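Local coordinates for protein GCN5-related N-acetyltransferase (PDB 7N1L) that probably transfers an acyl group, most likely the acetyl of acetyl-CoA, to an amino group of its substrate, as expected of a GCN5-related N-acetyltransferase, at residues Ala73-Gly78 and Glu133-Ser138; Asp93-Glu96 and Leu101-Gly104; Asp114-Gly119 and Pro148-Lys153. All blocks are in the same frame, centred on the assembly; numbering follows the deposited sequence.

Contact 1 of 3, residues Ala73-Gly78 and Glu133-Ser138; sequences AAEALG and EERSWS
E75 and R135 meet in an end-on, bidentate salt bridge that joins strand 74-81 to the last turn of helix 132-135, across the mixed sheet of the GNAT fold. The backbones stay far apart, 12.8 Å between the CA atoms of E75 and R135, so everything depends on two long side chains that come from opposite directions.

The charged groups carry the contact. R135 NH1 donates to E75 OE2 at 2.8 Å, nearly straight at 168°, and R135 NH2 reaches E75 OE1 at 2.9 Å. Both oxygens accept through their syn lone pairs, and the carboxylate and guanidinium planes are only 8° apart, nearly coplanar. E134 adds a third bond from the neighbouring position: R135 NE donates to E134 OE2 at 3.0 Å, in the guanidinium plane and on the anti lone pair. Two glutamates thus fix the rotation of the guanidinium. On the next strand, D93 OD2 forms another salt bridge with R135 NH1, so that nitrogen serves two carboxylates.

The shape of R135 comes next. Its chain bends at chi2 (-63°), whereas E75 runs extended beyond its own CG to present the carboxylate. The helix ends in a Schellman motif at S136, whose N bonds back to E133 O at 3.3 Å, and the chain then enters strand 137-144.

Packing within 133-138 backs the arginine: W137 holds its indole beneath the arginine stem, and R135 CB sits 3.4 Å above the ring plane, offset toward the rim.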
loop_
_atom_site.group_PDB
_atom_site.type_symbol
_atom_site.label_atom_id
_atom_site.label_comp_id
_atom_site.label_asym_id
_atom_site.label_seq_id
_atom_site.Cartn_x
_atom_site.Cartn_y
_atom_site.Cartn_z
ATOM N N ALA A 73 2.512 -4.604 10.335
ATOM C CA ALA A 73 2.181 -3.551 9.382
ATOM C C ALA A 73 0.728 -3.646 8.920
ATOM O O ALA A 73 0.184 -2.661 8.421
ATOM C CB ALA A 73 3.092 -3.613 8.161
ATOM N N ALA A 74 0.146 -4.840 8.953
ATOM C CA ALA A 74 -1.230 -5.095 8.555
ATOM C C ALA A 74 -2.162 -5.090 9.759
ATOM O O ALA A 74 -1.765 -5.422 10.882
ATOM C CB ALA A 74 -1.350 -6.435 7.830
ATOM N N GLU A 75 -3.401 -4.687 9.524
ATOM C CA GLU A 75 -4.447 -4.849 10.521
ATOM C C GLU A 75 -5.699 -5.312 9.785
ATOM O O GLU A 75 -5.831 -5.161 8.569
ATOM C CB GLU A 75 -4.717 -3.552 11.303
ATOM C CG GLU A 75 -3.471 -2.969 12.002
ATOM C CD GLU A 75 -3.743 -1.621 12.602
ATOM O OE1 GLU A 75 -4.542 -1.544 13.550
ATOM O OE2 GLU A 75 -3.184 -0.616 12.091
ATOM N N ALA A 76 -6.599 -5.929 10.523
ATOM C CA ALA A 76 -7.809 -6.443 9.924
ATOM C C ALA A 76 -8.953 -6.161 10.888
ATOM O O ALA A 76 -8.849 -6.425 12.093
ATOM C CB ALA A 76 -7.668 -7.935 9.602
ATOM N N LEU A 77 -10.016 -5.583 10.357
ATOM C CA LEU A 77 -11.252 -5.379 11.092
ATOM C C LEU A 77 -12.214 -6.509 10.754
ATOM O O LEU A 77 -12.276 -6.943 9.606
ATOM C CB LEU A 77 -11.811 -4.018 10.706
ATOM C CG LEU A 77 -12.507 -3.057 11.626
ATOM C CD1 LEU A 77 -11.819 -2.882 12.934
ATOM C CD2 LEU A 77 -12.345 -1.758 10.836
ATOM N N GLY A 78 -12.884 -7.043 11.773
ATOM C CA GLY A 78 -13.816 -8.143 11.584
ATOM C C GLY A 78 -15.247 -7.765 11.933
ATOM O O GLY A 78 -15.498 -6.949 12.828
ATOM N N GLU A 133 -9.113 10.268 12.688
ATOM C CA GLU A 133 -8.563 11.199 13.663
ATOM C C GLU A 133 -7.579 10.502 14.589
ATOM O O GLU A 133 -6.493 11.021 14.854
ATOM C CB GLU A 133 -9.691 11.828 14.488
ATOM C CG GLU A 133 -9.266 13.082 15.258
ATOM C CD GLU A 133 -10.216 13.473 16.393
ATOM O OE1 GLU A 133 -10.548 12.612 17.250
ATOM O OE2 GLU A 133 -10.617 14.657 16.433
ATOM N N GLU A 134 -7.940 9.314 15.071
ATOM C CA GLU A 134 -7.063 8.562 15.962
ATOM C C GLU A 134 -5.711 8.298 15.303
ATOM O O GLU A 134 -4.667 8.359 15.966
ATOM C CB GLU A 134 -7.761 7.256 16.372
ATOM C CG GLU A 134 -6.877 6.083 16.746
ATOM C CD GLU A 134 -7.657 4.772 16.993
ATOM O OE1 GLU A 134 -8.584 4.782 17.826
ATOM O OE2 GLU A 134 -7.321 3.719 16.402
ATOM N N ARG A 135 -5.707 8.039 13.995
ATOM C CA ARG A 135 -4.494 7.640 13.305
ATOM C C ARG A 135 -3.786 8.777 12.579
ATOM O O ARG A 135 -2.722 8.535 12.011
ATOM C CB ARG A 135 -4.803 6.522 12.301
ATOM C CG ARG A 135 -5.444 5.262 12.904
ATOM C CD ARG A 135 -4.527 4.535 13.921
ATOM N NE ARG A 135 -5.150 3.302 14.377
ATOM C CZ ARG A 135 -4.899 2.105 13.864
ATOM N NH1 ARG A 135 -3.968 1.933 12.928
ATOM N NH2 ARG A 135 -5.624 1.057 14.267
ATOM N N SER A 136 -4.317 10.008 12.612
ATOM C CA SER A 136 -3.820 11.138 11.795
ATOM C C SER A 136 -3.802 10.797 10.308
ATOM O O SER A 136 -2.819 11.038 9.601
ATOM C CB SER A 136 -2.435 11.625 12.236
ATOM O OG SER A 136 -2.504 12.253 13.492
ATOM N N TRP A 137 -4.887 10.211 9.835
ATOM C CA TRP A 137 -5.030 9.950 8.415
ATOM C C TRP A 137 -5.519 11.199 7.705
ATOM O O TRP A 137 -6.477 11.834 8.152
ATOM C CB TRP A 137 -6.008 8.811 8.161
ATOM C CG TRP A 137 -5.411 7.513 8.487
ATOM C CD1 TRP A 137 -4.087 7.261 8.763
ATOM C CD2 TRP A 137 -6.101 6.268 8.618
ATOM N NE1 TRP A 137 -3.915 5.922 9.046
ATOM C CE2 TRP A 137 -5.136 5.293 8.976
ATOM C CE3 TRP A 137 -7.446 5.885 8.493
ATOM C CZ2 TRP A 137 -5.474 3.944 9.174
ATOM C CZ3 TRP A 137 -7.785 4.547 8.694
ATOM C CH2 TRP A 137 -6.805 3.593 9.026
ATOM N N SER A 138 -4.815 11.573 6.635
ATOM C CA SER A 138 -5.320 12.552 5.682
ATOM C C SER A 138 -6.249 11.919 4.657
ATOM O O SER A 138 -6.994 12.639 3.985
ATOM C CB SER A 138 -4.166 13.252 4.958
ATOM O OG SER A 138 -3.459 12.328 4.155
#

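Contact 2 of 3, residues Asp93-Glu96 and Leu101-Gly104; sequences DLPE and LRAG
R102 lies across P95 and reaches D93 in this antiparallel hairpin, where the end of strand 84-96 pairs with the start of strand 101-111. From CB outward, its atoms meet the opposite strand in turn. CB rests against L94 O at 3.2 Å, and CG continues past the same carbonyl. CD passes 3.4 Å from D93 OD1. The bend at chi3 (72°) brings NE round to that oxygen, to which it donates at 2.8 Å, the charged part of the contact; D93 OD1 is approached from above the carboxylate plane, with the two flat groups 65° apart. L94 C and P95 N lie against one face of the guanidinium. NH2 touches P95 CD and bonds to D93 O, making a side-on grip with NE. NH1 continues outward to a salt bridge with D71 of the second subunit.

The ladder is firm at its centre, where L94 and A103 form a hydrogen-bonded pair, L94 N to A103 O at 2.9 Å and A103 N to L94 O at 2.8 Å. P95 and R102 are a non-hydrogen-bonded pair, so the missing proline N-H costs the ladder nothing. On the face shared by L94 and A103, E96 CG packs on A103 CB at 4.1 Å, while the E96 carboxylate turns off to T99 N in the hairpin turn. The arginine's last link within the hairpin is NH2 to D93 O at 2.7 Å, the donor standing above the carbonyl plane.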
loop_
_atom_site.group_PDB
_atom_site.type_symbol
_atom_site.label_atom_id
_atom_site.label_comp_id
_atom_site.label_asym_id
_atom_site.label_seq_id
_atom_site.Cartn_x
_atom_site.Cartn_y
_atom_site.Cartn_z
ATOM N N ASP A 93 -1.846 0.963 7.905
ATOM C CA ASP A 93 -1.657 2.316 8.424
ATOM C C ASP A 93 -0.263 2.741 7.949
ATOM O O ASP A 93 0.748 2.329 8.520
ATOM C CB ASP A 93 -1.782 2.347 9.947
ATOM C CG ASP A 93 -1.693 3.769 10.527
ATOM O OD1 ASP A 93 -1.205 4.680 9.825
ATOM O OD2 ASP A 93 -2.042 3.982 11.712
ATOM N N LEU A 94 -0.214 3.523 6.893
ATOM C CA LEU A 94 1.026 3.804 6.172
ATOM C C LEU A 94 1.445 5.262 6.292
ATOM O O LEU A 94 0.602 6.150 6.432
ATOM C CB LEU A 94 0.906 3.459 4.686
ATOM C CG LEU A 94 0.720 1.991 4.346
ATOM C CD1 LEU A 94 0.502 1.818 2.864
ATOM C CD2 LEU A 94 1.927 1.182 4.814
ATOM N N PRO A 95 2.743 5.550 6.238
ATOM C CA PRO A 95 3.160 6.953 6.194
ATOM C C PRO A 95 2.711 7.573 4.885
ATOM O O PRO A 95 2.576 6.888 3.873
ATOM C CB PRO A 95 4.688 6.879 6.309
ATOM C CG PRO A 95 5.043 5.532 5.789
ATOM C CD PRO A 95 3.899 4.632 6.231
ATOM N N GLU A 96 2.400 8.869 4.941
ATOM C CA GLU A 96 1.997 9.666 3.781
ATOM C C GLU A 96 3.040 10.756 3.584
ATOM O O GLU A 96 2.970 11.820 4.223
ATOM C CB GLU A 96 0.599 10.250 3.984
ATOM C CG GLU A 96 -0.144 10.518 2.694
ATOM C CD GLU A 96 0.584 11.529 1.818
ATOM O OE1 GLU A 96 0.517 12.738 2.160
ATOM O OE2 GLU A 96 1.231 11.113 0.809
ATOM N N LEU A 101 1.723 13.274 7.246
ATOM C CA LEU A 101 0.806 12.562 8.128
ATOM C C LEU A 101 0.785 11.094 7.693
ATOM O O LEU A 101 1.721 10.605 7.064
ATOM C CB LEU A 101 -0.577 13.230 8.104
ATOM C CG LEU A 101 -0.618 14.712 8.492
ATOM C CD1 LEU A 101 -1.946 15.327 8.122
ATOM C CD2 LEU A 101 -0.357 14.869 9.975
ATOM N N ARG A 102 -0.266 10.380 8.030
ATOM C CA ARG A 102 -0.388 8.994 7.608
ATOM C C ARG A 102 -1.622 8.850 6.726
ATOM O O ARG A 102 -2.395 9.790 6.550
ATOM C CB ARG A 102 -0.425 8.052 8.834
ATOM C CG ARG A 102 0.897 8.121 9.682
ATOM C CD ARG A 102 1.075 7.000 10.732
ATOM N NE ARG A 102 1.366 5.694 10.140
ATOM C CZ ARG A 102 2.583 5.218 9.893
ATOM N NH1 ARG A 102 3.666 5.924 10.153
ATOM N NH2 ARG A 102 2.714 3.990 9.395
ATOM N N ALA A 103 -1.788 7.660 6.156
ATOM C CA ALA A 103 -2.965 7.330 5.373
ATOM C C ALA A 103 -3.274 5.850 5.558
ATOM O O ALA A 103 -2.377 5.048 5.824
ATOM C CB ALA A 103 -2.764 7.649 3.878
ATOM N N GLY A 104 -4.560 5.497 5.448
ATOM C CA GLY A 104 -4.967 4.096 5.460
ATOM C C GLY A 104 -5.108 3.536 4.052
ATOM O O GLY A 104 -5.505 4.235 3.124
#

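Contact 3 of 3, residues Asp114-Gly119 and Pro148-Lys153; sequences DHRGKG and PEDGRK
The backbones of R116 and D150 run well apart, 10.1 Å between their CA atoms, with 114-119 an irregular loop that ends at G119, the N-cap of helix 120-129, and D150 in the first turn of helix 150-158. The loop carries the glycine-rich R-G-K-G run, consistent with the segment that in GNAT enzymes receives the pyrophosphate of acetyl-CoA; G117 and G119 both adopt positive phi there.

R116 spans the gap. Its chain bends at chi2 (-66°) and brings NH1 to D150 OD2 at 3.4 Å, a long salt bridge. The side chains cross at about a right angle, and the guanidinium and carboxylate planes stand 72° apart, unlike the coplanar, end-on pairing of a bidentate arginine-carboxylate bridge. A water makes up part of the difference: it accepts from R116 NH2 at 3.2 Å and donates to D150 OD2, also at 3.2 Å. R116 NH2 has a firmer partner in V111 O, at the end of strand 101-111, and NE makes a weak bond to H112 O, so the arginine is held mainly to the end of that strand. On the same loop, K118 NZ bonds to H115 ND1 at 2.9 Å.

Across the gap there is one long charge pair and one water link, both at the surface. Attraction of this kind is probably softened by solvent, which suggests only a weak, screened pull between the loop and helix 150-158.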
loop_
_atom_site.group_PDB
_atom_site.type_symbol
_atom_site.label_atom_id
_atom_site.label_comp_id
_atom_site.label_asym_id
_atom_site.label_seq_id
_atom_site.Cartn_x
_atom_site.Cartn_y
_atom_site.Cartn_z
ATOM N N ASP A 114 -23.587 -15.603 2.584
ATOM C CA ASP A 114 -24.910 -15.690 3.215
ATOM C C ASP A 114 -25.283 -14.425 3.964
ATOM O O ASP A 114 -26.334 -14.385 4.603
ATOM C CB ASP A 114 -24.978 -16.867 4.190
ATOM C CG ASP A 114 -24.996 -18.191 3.487
ATOM O OD1 ASP A 114 -25.580 -18.265 2.386
ATOM O OD2 ASP A 114 -24.396 -19.148 4.021
ATOM N N HIS A 115 -24.441 -13.407 3.922
ATOM C CA HIS A 115 -24.679 -12.192 4.683
ATOM C C HIS A 115 -24.586 -10.960 3.799
ATOM O O HIS A 115 -24.367 -9.855 4.301
ATOM C CB HIS A 115 -23.741 -12.138 5.903
ATOM C CG HIS A 115 -24.046 -13.221 6.911
ATOM N ND1 HIS A 115 -24.982 -13.056 7.912
ATOM C CD2 HIS A 115 -23.592 -14.491 7.033
ATOM C CE1 HIS A 115 -25.071 -14.168 8.625
ATOM N NE2 HIS A 115 -24.246 -15.058 8.104
ATOM N N ARG A 116 -24.800 -11.145 2.496
ATOM C CA ARG A 116 -24.895 -10.059 1.541
ATOM C C ARG A 116 -26.224 -9.329 1.698
ATOM O O ARG A 116 -27.183 -9.823 2.331
ATOM C CB ARG A 116 -24.785 -10.594 0.112
ATOM C CG ARG A 116 -23.558 -11.445 -0.140
ATOM C CD ARG A 116 -22.323 -10.633 -0.043
ATOM N NE ARG A 116 -21.127 -11.468 -0.002
ATOM C CZ ARG A 116 -20.411 -11.848 -1.056
ATOM N NH1 ARG A 116 -20.744 -11.496 -2.295
ATOM N NH2 ARG A 116 -19.338 -12.608 -0.862
ATOM N N GLY A 117 -26.286 -8.139 1.099
ATOM C CA GLY A 117 -27.526 -7.382 1.120
ATOM C C GLY A 117 -27.864 -6.853 2.495
ATOM O O GLY A 117 -29.020 -6.507 2.749
ATOM N N LYS A 118 -26.876 -6.805 3.406
ATOM C CA LYS A 118 -27.094 -6.288 4.745
ATOM C C LYS A 118 -26.270 -5.046 5.058
ATOM O O LYS A 118 -26.321 -4.565 6.196
ATOM C CB LYS A 118 -26.783 -7.364 5.794
ATOM C CG LYS A 118 -27.703 -8.596 5.764
ATOM C CD LYS A 118 -27.550 -9.308 7.103
ATOM C CE LYS A 118 -27.726 -10.806 7.014
ATOM N NZ LYS A 118 -27.330 -11.434 8.318
ATOM N N GLY A 119 -25.544 -4.493 4.085
ATOM C CA GLY A 119 -24.743 -3.315 4.346
ATOM C C GLY A 119 -23.509 -3.542 5.203
ATOM O O GLY A 119 -22.988 -2.582 5.772
ATOM N N PRO A 148 -12.796 -10.372 -6.949
ATOM C CA PRO A 148 -14.245 -10.246 -7.101
ATOM C C PRO A 148 -14.695 -8.779 -7.162
ATOM O O PRO A 148 -14.054 -7.918 -6.566
ATOM C CB PRO A 148 -14.785 -10.934 -5.842
ATOM C CG PRO A 148 -13.698 -10.762 -4.836
ATOM C CD PRO A 148 -12.409 -10.797 -5.590
ATOM N N GLU A 149 -15.809 -8.514 -7.843
ATOM C CA GLU A 149 -16.252 -7.148 -8.097
ATOM C C GLU A 149 -16.810 -6.431 -6.864
ATOM O O GLU A 149 -17.114 -5.232 -6.960
ATOM C CB GLU A 149 -17.337 -7.166 -9.189
ATOM C CG GLU A 149 -18.565 -8.060 -8.826
ATOM C CD GLU A 149 -19.772 -7.859 -9.754
ATOM O OE1 GLU A 149 -19.620 -7.211 -10.812
ATOM O OE2 GLU A 149 -20.880 -8.348 -9.426
ATOM N N ASP A 150 -16.985 -7.128 -5.730
ATOM C CA ASP A 150 -17.748 -6.554 -4.618
ATOM C C ASP A 150 -17.061 -5.317 -4.031
ATOM O O ASP A 150 -17.735 -4.340 -3.678
ATOM C CB ASP A 150 -18.033 -7.631 -3.572
ATOM C CG ASP A 150 -18.844 -8.797 -4.156
ATOM O OD1 ASP A 150 -19.971 -8.595 -4.678
ATOM O OD2 ASP A 150 -18.324 -9.923 -4.141
ATOM N N GLY A 151 -15.730 -5.336 -3.906
ATOM C CA GLY A 151 -15.043 -4.129 -3.468
ATOM C C GLY A 151 -15.317 -2.957 -4.398
ATOM O O GLY A 151 -15.682 -1.858 -3.959
ATOM N N ARG A 152 -15.176 -3.188 -5.705
ATOM C CA ARG A 152 -15.438 -2.131 -6.687
ATOM C C ARG A 152 -16.866 -1.612 -6.592
ATOM O O ARG A 152 -17.102 -0.395 -6.613
ATOM C CB ARG A 152 -15.164 -2.627 -8.112
ATOM C CG ARG A 152 -15.620 -1.608 -9.174
ATOM C CD ARG A 152 -15.110 -1.921 -10.603
ATOM N NE ARG A 152 -15.831 -3.035 -11.207
ATOM C CZ ARG A 152 -15.440 -4.303 -11.154
ATOM N NH1 ARG A 152 -14.328 -4.668 -10.506
ATOM N NH2 ARG A 152 -16.185 -5.231 -11.750
ATOM N N LYS A 153 -17.841 -2.520 -6.525
ATOM C CA LYS A 153 -19.231 -2.072 -6.506
ATOM C C LYS A 153 -19.523 -1.220 -5.275
ATOM O O LYS A 153 -20.320 -0.276 -5.345
ATOM C CB LYS A 153 -20.180 -3.280 -6.589
ATOM C CG LYS A 153 -20.345 -3.771 -8.035
ATOM C CD LYS A 153 -21.415 -4.849 -8.180
ATOM C CE LYS A 153 -22.836 -4.306 -7.966
ATOM N NZ LYS A 153 -23.289 -3.354 -9.053
HETATM O O HOH W 1 -17.102 -12.700 -3.158
#

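How the contacts relate
Contacts 1 and 2 belong together at one end of the sheet, their centres 8 Å apart, while contact 3 sits on the other side of the chain's centre, about 22 and 26 Å from them centre to centre. D93 connects the first pair, with OD1 also receiving W137 NE1, and S138 N probably bonds to R102 O between neighbouring strands. Contact 2 is partly buried and rests on backbone pairing as well as charge; contacts 1 and 3 are surface meetings of side chains alone. R135 pairs end-on with both carboxylate oxygens, while R102 divides its grip between a carboxylate oxygen and a backbone carbonyl; 114-119 meets 148-153 through a long pair and a water. Contacts 1 and 2 also touch the second subunit.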